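Local coordinates for single-stranded DNA-binding protein (Enterobacter phage Enc34, PDB 5ODK) that probably binds single-stranded DNA through an OB-fold domain during phage DNA replication, at residues K64-I67 / D68-I71. Sequence-based numbering, arbitrary orientation.
Sequences KKII and DEQI
I67 and I71 meet one turn apart on the inner face of helix 61-76, the CG2 methyl of I67 lying 3.9 Å from CD1 of I71. In I71, chi1 of -74° sets CG1 beside the backbone N and against the carbonyl of I67, 3.4 Å from its O; the branch then runs on extended toward the start of the helix, bringing CD1 to the I67 methyl. In I67 the same rotation puts CG2 anti to the N. This is the tight side: I67 continues onto I23 and V25 of strand 23-26 and onto F91, while I71 reaches L90, F91 and I92, so the pair seats the helix on the β-structure of the OB fold. At the edge of this face, where I66 and Q70 are only partly covered, they run side by side, CG2 to CG, and both touch L17 of strand 15-18.

On another flank, K64 and D68 form a salt bridge, NZ to OD2 at 2.8 Å, using the syn lone pair of the carboxylate oxygen. The lysine chain starts beside its own carbonyl carbon and bends at chi2 (-101°), which carries CE and NZ along the helix to the acid; the same lysine makes a cation-pi contact with W109.

The solvent side is looser. K65 and E69 are exposed, and their charged ends stay 4.9 Å apart, NZ to OE2. E69 brings its CG up to the outer end of the K65 carbonyl, 3.3 Å from O. That oxygen accepts the amide of E69 at 3.0 Å and also a water, itself only weakly bonded to E69 OE2.

Around these two turns, then, isoleucine methyls anchor the helix inward and K64-D68 pair directly, whereas any K65-E69 attraction is probably weak and screened by solvent.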
ATOM      1  N   LYS A  64       1.401  11.548   1.589  1.00 14.06           N
ATOM      2  CA  LYS A  64       2.633  11.061   2.192  1.00 14.34           C
ATOM      3  C   LYS A  64       2.826  11.649   3.589  1.00 14.95           C
ATOM      4  O   LYS A  64       3.239  10.942   4.491  1.00 15.14           O
ATOM      5  CB  LYS A  64       3.836  11.299   1.288  1.00 16.23           C
ATOM      6  CG  LYS A  64       5.060  10.461   1.704  1.00 18.12           C
ATOM      7  CD  LYS A  64       6.008  11.318   2.473  1.00 19.45           C
ATOM      8  CE  LYS A  64       7.171  10.389   2.858  1.00 20.86           C
ATOM      9  NZ  LYS A  64       8.128  11.098   3.723  1.00 22.90           N
ATOM     10  N   LYS A  65       2.531  12.947   3.749  1.00 16.03           N
ATOM     11  CA  LYS A  65       2.622  13.595   5.068  1.00 18.07           C
ATOM     12  C   LYS A  65       1.708  12.898   6.094  1.00 15.61           C
ATOM     13  O   LYS A  65       2.103  12.635   7.233  1.00 17.93           O
ATOM     14  CB  LYS A  65       2.322  15.094   4.935  1.00 20.49           C
ATOM     15  CG  LYS A  65       2.399  15.837   6.240  1.00 24.16           C
ATOM     16  CD  LYS A  65       2.620  17.321   6.026  1.00 28.43           C
ATOM     17  CE  LYS A  65       2.819  17.960   7.381  1.00 29.51           C
ATOM     18  NZ  LYS A  65       3.319  19.328   7.180  1.00 30.42           N
ATOM     19  N   ILE A  66       0.495  12.579   5.666  1.00 14.78           N
ATOM     20  CA  ILE A  66      -0.427  11.871   6.516  1.00 15.02           C
ATOM     21  C   ILE A  66       0.135  10.489   6.870  1.00 14.02           C
ATOM     22  O   ILE A  66       0.049  10.031   8.003  1.00 15.25           O
ATOM     23  CB  ILE A  66      -1.804  11.744   5.806  1.00 15.95           C
ATOM     24  CG1 ILE A  66      -2.517  13.112   5.821  1.00 16.97           C
ATOM     25  CG2 ILE A  66      -2.663  10.693   6.493  1.00 17.57           C
ATOM     26  CD1 ILE A  66      -3.764  13.211   4.973  1.00 19.10           C
ATOM     27  N   ILE A  67       0.676   9.796   5.868  1.00 13.52           N
ATOM     28  CA  ILE A  67       1.285   8.475   6.128  1.00 13.17           C
ATOM     29  C   ILE A  67       2.381   8.586   7.180  1.00 13.47           C
ATOM     30  O   ILE A  67       2.409   7.769   8.117  1.00 13.91           O
ATOM     31  CB  ILE A  67       1.823   7.863   4.807  1.00 14.69           C
ATOM     32  CG1 ILE A  67       0.661   7.371   3.956  1.00 14.78           C
ATOM     33  CG2 ILE A  67       2.802   6.721   5.089  1.00 14.56           C
ATOM     34  CD1 ILE A  67       1.035   7.108   2.512  1.00 16.88           C
ATOM     35  N   ASP A  68       3.241   9.611   7.081  1.00 14.10           N
ATOM     36  CA  ASP A  68       4.287   9.759   8.087  1.00 14.47           C
ATOM     37  C   ASP A  68       3.687   9.949   9.487  1.00 12.92           C
ATOM     38  O   ASP A  68       4.168   9.386  10.472  1.00 15.42           O
ATOM     39  CB  ASP A  68       5.219  10.902   7.721  1.00 15.87           C
ATOM     40  CG  ASP A  68       6.148  10.600   6.568  1.00 17.58           C
ATOM     41  OD1 ASP A  68       6.353   9.420   6.204  1.00 21.68           O
ATOM     42  OD2 ASP A  68       6.739  11.578   6.050  1.00 20.54           O
ATOM     43  N   GLU A  69       2.644  10.765   9.567  1.00 13.31           N
ATOM     44  CA  GLU A  69       1.955  11.009  10.838  1.00 14.69           C
ATOM     45  C   GLU A  69       1.348   9.730  11.408  1.00 14.95           C
ATOM     46  O   GLU A  69       1.431   9.432  12.576  1.00 15.41           O
ATOM     47  CB  GLU A  69       0.894  12.077  10.667  1.00 15.77           C
ATOM     48  CG  GLU A  69       1.513  13.446  10.411  1.00 18.98           C
ATOM     49  CD  GLU A  69       0.619  14.495   9.809  1.00 20.16           C
ATOM     50  OE1 GLU A  69      -0.565  14.254   9.568  1.00 22.41           O
ATOM     51  OE2 GLU A  69       1.132  15.616   9.588  1.00 21.54           O
ATOM     52  N   GLN A  70       0.759   8.923  10.542  1.00 14.69           N
ATOM     53  CA  GLN A  70       0.139   7.670  10.975  1.00 13.85           C
ATOM     54  C   GLN A  70       1.194   6.647  11.389  1.00 12.98           C
ATOM     55  O   GLN A  70       0.957   5.870  12.313  1.00 13.84           O
ATOM     56  CB  GLN A  70      -0.777   7.089   9.898  1.00 14.14           C
ATOM     57  CG  GLN A  70      -1.929   8.035   9.592  1.00 15.08           C
ATOM     58  CD  GLN A  70      -2.812   8.314  10.788  1.00 15.47           C
ATOM     59  OE1 GLN A  70      -3.278   7.408  11.454  1.00 16.58           O
ATOM     60  NE2 GLN A  70      -2.964   9.592  11.118  1.00 19.74           N
ATOM     61  N   ILE A  71       2.353   6.658  10.727  1.00 13.50           N
ATOM     62  CA  ILE A  71       3.480   5.843  11.182  1.00 13.23           C
ATOM     63  C   ILE A  71       3.913   6.211  12.615  1.00 14.09           C
ATOM     64  O   ILE A  71       4.134   5.320  13.435  1.00 13.25           O
ATOM     65  CB  ILE A  71       4.641   5.941  10.178  1.00 13.51           C
ATOM     66  CG1 ILE A  71       4.297   5.124   8.946  1.00 14.19           C
ATOM     67  CG2 ILE A  71       5.971   5.486  10.782  1.00 14.38           C
ATOM     68  CD1 ILE A  71       5.260   5.336   7.800  1.00 14.81           C
TER
HETATM   69  O   HOH W   1       4.107  14.250   8.454  1.00 28.71           O